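Local coordinates for protein methylglyoxal reductase (NADPH-dependent) (Candida albicans SC5314, PDB 6KWS) that probably reduces methylglyoxal and related carbonyl compounds to alcohols, with NADPH as the source of hydride, at residues V4-A9 against V77-A82; Q15-Q20 against D242-H247; V121-S126 against F187-I192. The protein carries 1 engineered substitution. One frame throughout, in Å; residues are numbered along the deposited sequence.

How the contacts relate
Followed from the N terminus, the chain lays down strand 3-7 and, directly after it, helix 12-23, so the first halves of contacts 1 and 2 are near neighbours. Contact 1 closes first, when 77-82 returns beside 4-9 after 67 residues. Contact 3 then opens with 121-126 and closes with 187-192, in series with contact 1. Contact 2 closes last, at 242-247, its long loop crossing that of contact 1 and enclosing contact 3. Contacts 1 and 3 join neighbouring strands of one sheet, linked to each other where 75-80 pairs with 120-124, while contact 2 packs two helices on that sheet, with H247 meeting L81, V122, T124 and I192.

Contact 1. Residues V4-A9 against V77-A82; sequences VIVSGA and VFLHLA
The hydroxyl of S7 shows how one small polar side chain can gather a strand end. Its OG lies 2.9 Å from H80 ND1, at the edge of the imidazole and near its plane, in a hydrogen bond that either partner could donate. The same oxygen accepts from the backbone N of L81 at 3.0 Å and from that of A82 at 3.2 Å, so it bonds to three successive residues. With chi1 at 63° the oxygen sits between the backbone N and the carbonyl carbon of S7, the crowded position, facing the turn that follows H80. Before this point 4-7 and 77-80 run parallel: I5 N donates to V77 O, I5 O accepts from L79 N, and S7 N bonds to L79 O. This is the centre of the Rossmann sheet, where strand 3-7 meets strand 75-80; the pairing then gives way to loops, with G8 still close against A82. G8, at positive phi, begins the glycine-rich turn into helix 12-23, while L81, an NADPH-binding residue, follows the neighbouring strand, so the cofactor cleft opens at these two carboxyl ends. The apolar side chains pack on both faces. On one, L79 can be traced outward: CB lies 4.0 Å from V6 CG2, CG meets V4 CG1 at 3.8 Å, CD1 touches both valines, 3.8 Å from V4 CG1 and equally far from V6 CG2, and CD2 turns to V122 of strand 120-124. Its CG stands anti to the carbonyl carbon (chi1 -57°), which directs the branch toward helix 12-23, where V17 touches it. On the other face, I5 and F78 meet at a slant, I5 CG2 4.0 Å from F78 CE2, and F65 meets that ring edge-to-face.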
ATOM      1  N   VAL A   4       0.674  18.432   6.675  1.00 50.69           N
ATOM      2  CA  VAL A   4       0.761  17.340   5.713  1.00 45.03           C
ATOM      3  C   VAL A   4      -0.621  17.058   5.149  1.00 43.50           C
ATOM      4  O   VAL A   4      -1.579  16.901   5.912  1.00 49.77           O
ATOM      5  CB  VAL A   4       1.339  16.072   6.359  1.00 44.69           C
ATOM      6  CG1 VAL A   4       1.340  14.948   5.356  1.00 42.96           C
ATOM      7  CG2 VAL A   4       2.750  16.344   6.861  1.00 43.84           C
ATOM      8  N   ILE A   5      -0.721  16.970   3.821  1.00 41.96           N
ATOM      9  CA  ILE A   5      -1.947  16.542   3.155  1.00 41.53           C
ATOM     10  C   ILE A   5      -1.851  15.055   2.833  1.00 42.04           C
ATOM     11  O   ILE A   5      -0.859  14.597   2.251  1.00 39.42           O
ATOM     12  CB  ILE A   5      -2.217  17.345   1.877  1.00 39.99           C
ATOM     13  CG1 ILE A   5      -2.161  18.842   2.160  1.00 46.28           C
ATOM     14  CG2 ILE A   5      -3.577  16.959   1.312  1.00 38.49           C
ATOM     15  CD1 ILE A   5      -2.462  19.694   0.933  1.00 42.41           C
ATOM     16  N   VAL A   6      -2.890  14.306   3.184  1.00 37.22           N
ATOM     17  CA  VAL A   6      -2.946  12.878   2.940  1.00 36.30           C
ATOM     18  C   VAL A   6      -4.235  12.598   2.188  1.00 38.26           C
ATOM     19  O   VAL A   6      -5.327  12.855   2.707  1.00 43.31           O
ATOM     20  CB  VAL A   6      -2.893  12.070   4.247  1.00 37.22           C
ATOM     21  CG1 VAL A   6      -3.070  10.585   3.943  1.00 39.18           C
ATOM     22  CG2 VAL A   6      -1.567  12.333   5.023  1.00 30.79           C
ATOM     23  N   SER A   7      -4.121  12.077   0.974  1.00 37.87           N
ATOM     24  CA  SER A   7      -5.303  11.735   0.202  1.00 40.20           C
ATOM     25  C   SER A   7      -5.760  10.322   0.522  1.00 41.66           C
ATOM     26  O   SER A   7      -4.946   9.441   0.813  1.00 40.04           O
ATOM     27  CB  SER A   7      -5.034  11.847  -1.296  1.00 42.46           C
ATOM     28  OG  SER A   7      -4.043  10.909  -1.670  1.00 43.74           O
ATOM     29  N   GLY A   8      -7.076  10.108   0.443  1.00 39.50           N
ATOM     30  CA  GLY A   8      -7.652   8.809   0.727  1.00 39.02           C
ATOM     31  C   GLY A   8      -7.417   8.390   2.165  1.00 46.62           C
ATOM     32  O   GLY A   8      -6.988   7.260   2.430  1.00 44.40           O
ATOM     33  N   ALA A   9      -7.714   9.296   3.106  1.00 44.05           N
ATOM     34  CA  ALA A   9      -7.278   9.158   4.490  1.00 37.55           C
ATOM     35  C   ALA A   9      -7.980   8.038   5.256  1.00 46.58           C
ATOM     36  O   ALA A   9      -7.520   7.683   6.354  1.00 43.37           O
ATOM     37  CB  ALA A   9      -7.485  10.478   5.216  1.00 38.82           C
ATOM     38  N   VAL A  77       4.041  19.002   2.574  1.00 46.48           N
ATOM     39  CA  VAL A  77       4.155  17.614   2.150  1.00 42.88           C
ATOM     40  C   VAL A  77       2.814  17.170   1.602  1.00 42.61           C
ATOM     41  O   VAL A  77       1.768  17.475   2.186  1.00 43.56           O
ATOM     42  CB  VAL A  77       4.581  16.696   3.313  1.00 41.59           C
ATOM     43  CG1 VAL A  77       4.554  15.258   2.863  1.00 43.43           C
ATOM     44  CG2 VAL A  77       5.961  17.054   3.804  1.00 40.89           C
ATOM     45  N   PHE A  78       2.840  16.442   0.493  1.00 37.34           N
ATOM     46  CA  PHE A  78       1.642  15.805  -0.039  1.00 41.23           C
ATOM     47  C   PHE A  78       1.880  14.297  -0.111  1.00 42.21           C
ATOM     48  O   PHE A  78       2.639  13.823  -0.965  1.00 42.22           O
ATOM     49  CB  PHE A  78       1.282  16.373  -1.408  1.00 42.26           C
ATOM     50  CG  PHE A  78      -0.064  15.906  -1.939  1.00 45.32           C
ATOM     51  CD1 PHE A  78      -0.221  14.628  -2.457  1.00 39.74           C
ATOM     52  CD2 PHE A  78      -1.154  16.766  -1.960  1.00 40.97           C
ATOM     53  CE1 PHE A  78      -1.441  14.213  -2.956  1.00 38.28           C
ATOM     54  CE2 PHE A  78      -2.373  16.356  -2.470  1.00 41.87           C
ATOM     55  CZ  PHE A  78      -2.517  15.081  -2.969  1.00 41.92           C
ATOM     56  N   LEU A  79       1.221  13.547   0.777  1.00 39.31           N
ATOM     57  CA  LEU A  79       1.243  12.086   0.764  1.00 38.69           C
ATOM     58  C   LEU A  79       0.051  11.584  -0.043  1.00 39.93           C
ATOM     59  O   LEU A  79      -1.097  11.712   0.392  1.00 44.52           O
ATOM     60  CB  LEU A  79       1.190  11.529   2.178  1.00 38.14           C
ATOM     61  CG  LEU A  79       2.281  11.984   3.131  1.00 37.05           C
ATOM     62  CD1 LEU A  79       2.094  11.307   4.464  1.00 31.81           C
ATOM     63  CD2 LEU A  79       3.610  11.641   2.556  1.00 39.34           C
ATOM     64  N   HIS A  80       0.313  10.993  -1.196  1.00 37.73           N
ATOM     65  CA  HIS A  80      -0.748  10.549  -2.094  1.00 39.35           C
ATOM     66  C   HIS A  80      -0.964   9.054  -1.859  1.00 39.99           C
ATOM     67  O   HIS A  80      -0.149   8.222  -2.261  1.00 42.28           O
ATOM     68  CB  HIS A  80      -0.364  10.867  -3.535  1.00 38.03           C
ATOM     69  CG  HIS A  80      -1.406  10.509  -4.543  1.00 38.77           C
ATOM     70  ND1 HIS A  80      -2.754  10.660  -4.308  1.00 41.88           N
ATOM     71  CD2 HIS A  80      -1.294  10.009  -5.797  1.00 41.15           C
ATOM     72  CE1 HIS A  80      -3.431  10.263  -5.372  1.00 44.43           C
ATOM     73  NE2 HIS A  80      -2.567   9.865  -6.291  1.00 43.99           N
ATOM     74  N   LEU A  81      -2.046   8.706  -1.180  1.00 39.80           N
ATOM     75  CA  LEU A  81      -2.333   7.305  -0.929  1.00 38.98           C
ATOM     76  C   LEU A  81      -3.627   6.825  -1.565  1.00 41.92           C
ATOM     77  O   LEU A  81      -3.860   5.612  -1.589  1.00 45.98           O
ATOM     78  CB  LEU A  81      -2.388   7.028   0.578  1.00 39.15           C
ATOM     79  CG  LEU A  81      -1.285   7.641   1.442  1.00 44.92           C
ATOM     80  CD1 LEU A  81      -1.251   6.971   2.772  1.00 45.26           C
ATOM     81  CD2 LEU A  81       0.063   7.507   0.805  1.00 47.31           C
ATOM     82  N   ALA A  82      -4.445   7.727  -2.113  1.00 44.78           N
ATOM     83  CA  ALA A  82      -5.780   7.380  -2.593  1.00 50.93           C
ATOM     84  C   ALA A  82      -5.742   6.444  -3.809  1.00 60.00           C
ATOM     85  O   ALA A  82      -4.843   6.515  -4.659  1.00 54.68           O
ATOM     86  CB  ALA A  82      -6.556   8.654  -2.934  1.00 46.62           C
TER

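Contact 2. Residues Q15-Q20 against D242-H247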
ATOM      1  N   GLN A  15      -4.951   5.297   7.078  1.00 36.36           N
ATOM      2  CA  GLN A  15      -5.286   5.455   8.489  1.00 36.74           C
ATOM      3  C   GLN A  15      -4.059   5.266   9.370  1.00 36.20           C
ATOM      4  O   GLN A  15      -3.871   5.982  10.360  1.00 37.69           O
ATOM      5  CB  GLN A  15      -6.389   4.467   8.879  1.00 37.62           C
ATOM      6  CG  GLN A  15      -7.697   4.690   8.135  1.00 40.59           C
ATOM      7  CD  GLN A  15      -8.916   4.180   8.903  1.00 46.17           C
ATOM      8  OE1 GLN A  15      -8.803   3.680  10.026  1.00 51.73           O
ATOM      9  NE2 GLN A  15     -10.087   4.303   8.296  1.00 41.64           N
ATOM     10  N   HIS A  16      -3.201   4.314   9.014  1.00 36.14           N
ATOM     11  CA  HIS A  16      -2.001   4.087   9.804  1.00 33.73           C
ATOM     12  C   HIS A  16      -1.031   5.255   9.675  1.00 36.63           C
ATOM     13  O   HIS A  16      -0.461   5.714  10.677  1.00 35.13           O
ATOM     14  CB  HIS A  16      -1.354   2.780   9.378  1.00 32.26           C
ATOM     15  CG  HIS A  16      -1.986   1.574   9.995  1.00 38.44           C
ATOM     16  ND1 HIS A  16      -1.888   1.292  11.342  1.00 38.12           N
ATOM     17  CD2 HIS A  16      -2.741   0.583   9.456  1.00 37.99           C
ATOM     18  CE1 HIS A  16      -2.547   0.176  11.605  1.00 37.81           C
ATOM     19  NE2 HIS A  16      -3.078  -0.272  10.480  1.00 35.85           N
ATOM     20  N   VAL A  17      -0.854   5.767   8.455  1.00 34.06           N
ATOM     21  CA  VAL A  17      -0.046   6.966   8.262  1.00 34.82           C
ATOM     22  C   VAL A  17      -0.591   8.114   9.109  1.00 36.25           C
ATOM     23  O   VAL A  17       0.156   8.818   9.805  1.00 33.90           O
ATOM     24  CB  VAL A  17       0.000   7.330   6.768  1.00 35.69           C
ATOM     25  CG1 VAL A  17       0.498   8.755   6.576  1.00 28.77           C
ATOM     26  CG2 VAL A  17       0.876   6.319   6.004  1.00 33.67           C
ATOM     27  N   VAL A  18      -1.912   8.299   9.081  1.00 32.24           N
ATOM     28  CA  VAL A  18      -2.532   9.389   9.823  1.00 33.23           C
ATOM     29  C   VAL A  18      -2.232   9.263  11.311  1.00 36.10           C
ATOM     30  O   VAL A  18      -1.807  10.229  11.964  1.00 34.81           O
ATOM     31  CB  VAL A  18      -4.046   9.420   9.545  1.00 37.72           C
ATOM     32  CG1 VAL A  18      -4.769  10.271  10.566  1.00 32.97           C
ATOM     33  CG2 VAL A  18      -4.297   9.969   8.148  1.00 36.19           C
ATOM     34  N   LYS A  19      -2.464   8.069  11.871  1.00 36.84           N
ATOM     35  CA  LYS A  19      -2.174   7.824  13.282  1.00 32.90           C
ATOM     36  C   LYS A  19      -0.719   8.136  13.610  1.00 32.77           C
ATOM     37  O   LYS A  19      -0.421   8.818  14.595  1.00 31.57           O
ATOM     38  CB  LYS A  19      -2.500   6.372  13.636  1.00 33.88           C
ATOM     39  CG  LYS A  19      -2.312   6.048  15.102  1.00 32.33           C
ATOM     40  CD  LYS A  19      -2.309   4.556  15.387  1.00 43.17           C
ATOM     41  CE  LYS A  19      -3.596   3.870  14.883  1.00 51.72           C
ATOM     42  NZ  LYS A  19      -4.204   2.886  15.856  1.00 52.74           N
ATOM     43  N   GLN A  20       0.209   7.656  12.785  1.00 35.73           N
ATOM     44  CA  GLN A  20       1.612   7.935  13.066  1.00 36.66           C
ATOM     45  C   GLN A  20       1.942   9.411  12.879  1.00 41.88           C
ATOM     46  O   GLN A  20       2.694   9.981  13.679  1.00 43.21           O
ATOM     47  CB  GLN A  20       2.508   7.066  12.200  1.00 35.63           C
ATOM     48  CG  GLN A  20       2.247   5.585  12.363  1.00 33.72           C
ATOM     49  CD  GLN A  20       3.404   4.787  11.853  1.00 37.15           C
ATOM     50  OE1 GLN A  20       4.508   5.321  11.705  1.00 45.42           O
ATOM     51  NE2 GLN A  20       3.176   3.514  11.565  1.00 35.68           N
ATOM     52  N   ASP A 242       4.611  -0.939   8.973  1.00 39.30           N
ATOM     53  CA  ASP A 242       5.912  -0.554   8.428  1.00 38.30           C
ATOM     54  C   ASP A 242       5.772   0.208   7.115  1.00 35.06           C
ATOM     55  O   ASP A 242       6.558   1.117   6.830  1.00 35.76           O
ATOM     56  CB  ASP A 242       6.781  -1.796   8.262  1.00 36.80           C
ATOM     57  CG  ASP A 242       7.012  -2.500   9.586  1.00 43.44           C
ATOM     58  OD1 ASP A 242       7.115  -1.758  10.603  1.00 45.96           O
ATOM     59  OD2 ASP A 242       7.063  -3.764   9.624  1.00 39.97           O
ATOM     60  N   VAL A 243       4.777  -0.132   6.308  1.00 34.82           N
ATOM     61  CA  VAL A 243       4.523   0.643   5.106  1.00 32.59           C
ATOM     62  C   VAL A 243       4.137   2.063   5.486  1.00 37.29           C
ATOM     63  O   VAL A 243       4.739   3.036   5.011  1.00 40.02           O
ATOM     64  CB  VAL A 243       3.440  -0.044   4.252  1.00 37.08           C
ATOM     65  CG1 VAL A 243       3.141   0.759   3.001  1.00 30.92           C
ATOM     66  CG2 VAL A 243       3.871  -1.463   3.886  1.00 31.59           C
ATOM     67  N   ALA A 244       3.142   2.198   6.373  1.00 37.65           N
ATOM     68  CA  ALA A 244       2.749   3.509   6.884  1.00 35.46           C
ATOM     69  C   ALA A 244       3.956   4.291   7.395  1.00 38.10           C
ATOM     70  O   ALA A 244       4.126   5.472   7.071  1.00 38.68           O
ATOM     71  CB  ALA A 244       1.713   3.357   7.995  1.00 30.71           C
ATOM     72  N   LYS A 245       4.808   3.648   8.197  1.00 33.21           N
ATOM     73  CA  LYS A 245       5.944   4.374   8.739  1.00 34.42           C
ATOM     74  C   LYS A 245       6.893   4.801   7.631  1.00 37.27           C
ATOM     75  O   LYS A 245       7.475   5.891   7.687  1.00 37.62           O
ATOM     76  CB  LYS A 245       6.672   3.527   9.772  1.00 37.12           C
ATOM     77  CG  LYS A 245       7.838   4.252  10.404  1.00 34.58           C
ATOM     78  CD  LYS A 245       8.375   3.494  11.595  1.00 41.23           C
ATOM     79  CE  LYS A 245       9.676   4.118  12.104  1.00 49.85           C
ATOM     80  NZ  LYS A 245       9.717   4.220  13.593  1.00 58.22           N
ATOM     81  N   ALA A 246       7.036   3.966   6.597  1.00 36.94           N
ATOM     82  CA  ALA A 246       7.931   4.311   5.498  1.00 35.74           C
ATOM     83  C   ALA A 246       7.459   5.566   4.785  1.00 35.39           C
ATOM     84  O   ALA A 246       8.275   6.415   4.421  1.00 40.65           O
ATOM     85  CB  ALA A 246       8.059   3.144   4.519  1.00 32.28           C
ATOM     86  N   HIS A 247       6.147   5.717   4.595  1.00 32.78           N
ATOM     87  CA  HIS A 247       5.640   6.966   4.034  1.00 38.41           C
ATOM     88  C   HIS A 247       6.150   8.171   4.807  1.00 42.47           C
ATOM     89  O   HIS A 247       6.429   9.220   4.213  1.00 39.35           O
ATOM     90  CB  HIS A 247       4.117   6.979   4.019  1.00 37.57           C
ATOM     91  CG  HIS A 247       3.536   6.188   2.894  1.00 41.01           C
ATOM     92  ND1 HIS A 247       3.541   4.807   2.873  1.00 36.82           N
ATOM     93  CD2 HIS A 247       2.972   6.583   1.731  1.00 37.24           C
ATOM     94  CE1 HIS A 247       2.991   4.390   1.747  1.00 36.97           C
ATOM     95  NE2 HIS A 247       2.631   5.447   1.040  1.00 36.71           N
TER
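The methyl of A244 enters the surface of helix 12-23 and touches H16 and V17 together. A244 CB is 3.4 Å from H16 CB and 3.7 Å from V17 CG2, and the same valine methyl lies 3.5 Å from A244 CA, against the backbone itself. CG2 of V17 stands anti to the carbonyl carbon, and from there it also reaches H247 CB at 3.9 Å. The axes of the two short segments come within 8.3 Å and cross at -58°. Beyond CB the H16 side chain leads away from 242-247, lying against V240 and R241, and its NE2 bonds to P200 O. The side of Q20 and K245 is more open to solvent, both being partly exposed. The extended glutamine crosses the lysine at about a right angle, with OE1 3.4 Å from K245 CB; no hydrogen bond joins the two segments, and Q20 NE2 is instead held by R241 O, just before 242-247. K245 makes a cation-pi contact with F318. H247, at the buried end, is held through both ring nitrogens: ND1 donates to V243 O at 3.0 Å, almost straight at 177°, and NE2 bonds to T124 OG1. V243 O lies in the imidazole plane, although the donor stands above the carbonyl plane. Helix 240-252 thus rests beside helix 12-23 over the same face of the Rossmann sheet, its V243 and A246 turned to strands 188-194 and 260-269, and its H247 set against L81 of the NADPH site.

Contact 3. Residues V121-S126 against F187-I192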
ATOM      1  N   VAL A 121       6.676  15.108  -2.088  1.00 44.39           N
ATOM      2  CA  VAL A 121       5.512  14.350  -2.521  1.00 42.25           C
ATOM      3  C   VAL A 121       5.841  12.875  -2.384  1.00 40.35           C
ATOM      4  O   VAL A 121       6.878  12.423  -2.884  1.00 41.44           O
ATOM      5  CB  VAL A 121       5.127  14.696  -3.971  1.00 41.88           C
ATOM      6  CG1 VAL A 121       4.020  13.793  -4.453  1.00 38.38           C
ATOM      7  CG2 VAL A 121       4.705  16.157  -4.054  1.00 40.59           C
ATOM      8  N   VAL A 122       4.979  12.124  -1.706  1.00 38.01           N
ATOM      9  CA  VAL A 122       5.142  10.677  -1.594  1.00 42.53           C
ATOM     10  C   VAL A 122       3.919   9.979  -2.186  1.00 39.46           C
ATOM     11  O   VAL A 122       2.778  10.299  -1.832  1.00 39.65           O
ATOM     12  CB  VAL A 122       5.367  10.246  -0.137  1.00 42.61           C
ATOM     13  CG1 VAL A 122       5.688   8.751  -0.074  1.00 38.46           C
ATOM     14  CG2 VAL A 122       6.475  11.091   0.489  1.00 37.63           C
ATOM     15  N   ILE A 123       4.159   9.025  -3.084  1.00 39.29           N
ATOM     16  CA  ILE A 123       3.097   8.276  -3.751  1.00 40.67           C
ATOM     17  C   ILE A 123       3.227   6.803  -3.406  1.00 35.86           C
ATOM     18  O   ILE A 123       4.328   6.244  -3.428  1.00 37.13           O
ATOM     19  CB  ILE A 123       3.131   8.457  -5.282  1.00 41.37           C
ATOM     20  CG1 ILE A 123       2.830   9.902  -5.649  1.00 42.59           C
ATOM     21  CG2 ILE A 123       2.118   7.548  -5.933  1.00 39.55           C
ATOM     22  CD1 ILE A 123       2.846  10.144  -7.124  1.00 38.81           C
ATOM     23  N   THR A 124       2.101   6.168  -3.109  1.00 36.11           N
ATOM     24  CA  THR A 124       2.106   4.728  -2.907  1.00 39.90           C
ATOM     25  C   THR A 124       2.089   4.042  -4.256  1.00 37.75           C
ATOM     26  O   THR A 124       1.135   4.202  -5.024  1.00 37.95           O
ATOM     27  CB  THR A 124       0.903   4.266  -2.099  1.00 37.45           C
ATOM     28  OG1 THR A 124       0.682   5.188  -1.031  1.00 44.64           O
ATOM     29  CG2 THR A 124       1.172   2.879  -1.530  1.00 28.88           C
ATOM     30  N   SER A 125       3.132   3.274  -4.536  1.00 31.20           N
ATOM     31  CA  SER A 125       3.108   2.445  -5.724  1.00 34.50           C
ATOM     32  C   SER A 125       2.952   0.993  -5.278  1.00 34.57           C
ATOM     33  O   SER A 125       2.137   0.705  -4.393  1.00 35.66           O
ATOM     34  CB  SER A 125       4.362   2.694  -6.570  1.00 33.81           C
ATOM     35  OG  SER A 125       4.236   2.069  -7.834  1.00 34.63           O
ATOM     36  N   SER A 126       3.733   0.079  -5.846  1.00 30.77           N
ATOM     37  CA  SER A 126       3.549  -1.331  -5.558  1.00 30.79           C
ATOM     38  C   SER A 126       4.763  -2.095  -6.051  1.00 36.36           C
ATOM     39  O   SER A 126       5.379  -1.724  -7.054  1.00 33.70           O
ATOM     40  CB  SER A 126       2.281  -1.894  -6.219  1.00 29.77           C
ATOM     41  OG  SER A 126       2.330  -3.316  -6.274  1.00 35.69           O
ATOM     42  N   PHE A 187       9.015  20.377  -6.185  1.00 51.33           N
ATOM     43  CA  PHE A 187       8.996  19.341  -5.165  1.00 47.36           C
ATOM     44  C   PHE A 187       9.800  18.133  -5.609  1.00 42.57           C
ATOM     45  O   PHE A 187       9.918  17.848  -6.802  1.00 41.70           O
ATOM     46  CB  PHE A 187       7.565  18.896  -4.833  1.00 47.82           C
ATOM     47  CG  PHE A 187       6.749  18.495  -6.034  1.00 43.63           C
ATOM     48  CD1 PHE A 187       6.795  17.200  -6.529  1.00 44.49           C
ATOM     49  CD2 PHE A 187       5.925  19.409  -6.656  1.00 41.27           C
ATOM     50  CE1 PHE A 187       6.034  16.834  -7.635  1.00 43.46           C
ATOM     51  CE2 PHE A 187       5.164  19.047  -7.755  1.00 43.44           C
ATOM     52  CZ  PHE A 187       5.214  17.761  -8.242  1.00 40.87           C
ATOM     53  N   SER A 188      10.348  17.425  -4.626  1.00 41.19           N
ATOM     54  CA  SER A 188      10.872  16.099  -4.885  1.00 42.42           C
ATOM     55  C   SER A 188       9.720  15.102  -4.893  1.00 45.03           C
ATOM     56  O   SER A 188       8.573  15.434  -4.573  1.00 47.82           O
ATOM     57  CB  SER A 188      11.916  15.721  -3.847  1.00 46.17           C
ATOM     58  OG  SER A 188      11.434  16.017  -2.553  1.00 56.45           O
ATOM     59  N   LEU A 189      10.023  13.874  -5.292  1.00 42.87           N
ATOM     60  CA  LEU A 189       9.031  12.808  -5.299  1.00 41.38           C
ATOM     61  C   LEU A 189       9.671  11.514  -4.831  1.00 41.64           C
ATOM     62  O   LEU A 189      10.750  11.145  -5.297  1.00 42.80           O
ATOM     63  CB  LEU A 189       8.426  12.620  -6.690  1.00 40.36           C
ATOM     64  CG  LEU A 189       7.499  11.417  -6.816  1.00 42.38           C
ATOM     65  CD1 LEU A 189       6.084  11.859  -6.641  1.00 46.66           C
ATOM     66  CD2 LEU A 189       7.671  10.764  -8.162  1.00 39.91           C
ATOM     67  N   SER A 190       9.010  10.836  -3.910  1.00 45.46           N
ATOM     68  CA  SER A 190       9.417   9.506  -3.498  1.00 45.16           C
ATOM     69  C   SER A 190       8.281   8.519  -3.726  1.00 41.71           C
ATOM     70  O   SER A 190       7.107   8.884  -3.865  1.00 40.51           O
ATOM     71  CB  SER A 190       9.840   9.473  -2.028  1.00 46.36           C
ATOM     72  OG  SER A 190      10.985  10.264  -1.833  1.00 50.56           O
ATOM     73  N   THR A 191       8.649   7.253  -3.717  1.00 39.06           N
ATOM     74  CA  THR A 191       7.726   6.200  -4.084  1.00 37.18           C
ATOM     75  C   THR A 191       7.874   5.079  -3.062  1.00 37.64           C
ATOM     76  O   THR A 191       8.998   4.730  -2.685  1.00 37.46           O
ATOM     77  CB  THR A 191       8.041   5.759  -5.520  1.00 36.76           C
ATOM     78  OG1 THR A 191       7.165   6.433  -6.431  1.00 39.26           O
ATOM     79  CG2 THR A 191       7.877   4.344  -5.691  1.00 36.76           C
ATOM     80  N   ILE A 192       6.746   4.564  -2.575  1.00 33.94           N
ATOM     81  CA  ILE A 192       6.699   3.440  -1.644  1.00 30.98           C
ATOM     82  C   ILE A 192       6.100   2.247  -2.384  1.00 30.88           C
ATOM     83  O   ILE A 192       4.919   2.277  -2.748  1.00 34.06           O
ATOM     84  CB  ILE A 192       5.860   3.791  -0.409  1.00 34.01           C
ATOM     85  CG1 ILE A 192       6.365   5.089   0.219  1.00 33.82           C
ATOM     86  CG2 ILE A 192       5.897   2.663   0.609  1.00 33.00           C
ATOM     87  CD1 ILE A 192       7.701   4.922   0.930  1.00 34.93           C
TER
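Strands 121-124 and 188-192 run parallel, their short axes 4.7 Å apart and 25° askew, with V122 opposite S190 and T124 opposite I192. The backbone bonds switch from strand to strand in the usual parallel manner: S190 N donates to V121 O, I123 N to S190 O and I192 N to I123 O, while S125 N prolongs the series to I192 O at 2.7 Å. At the opposite end, the bond from V121 N to S188 O is weak. On the face that carries V121, I123 and L189, the leucine is the link: L189 CD1 lies 3.6 Å from V121 CG1 and 3.7 Å from I123 CD1, so its end tucks against both neighbours. The second methyl of V121, CG2, sits over one face of the F187 ring, nearest to CD1. F187 holds CG between the backbone N and the carbonyl carbon (chi1 53°), which brings that face of the ring to the valine methyl, and the ring is also packed against L108 and I111 of helix 92-114. On the reverse face V122 CG1 meets I192 CG1 at 3.7 Å, under helix 240-252. Just past the end of strand 120-124, S125 CB touches T191 CG2 at 4.0 Å, while S125 OG is bound by E172 of helix 160-181. Helix 160-181 also covers I123 and L189 and supplies K168, an NADPH-binding residue close to S126. Two parallel neighbours joined through such a helix form a beta-alpha-beta crossover, here in the second half of a Rossmann fold, and its carboxyl-terminal edge borders the cofactor site.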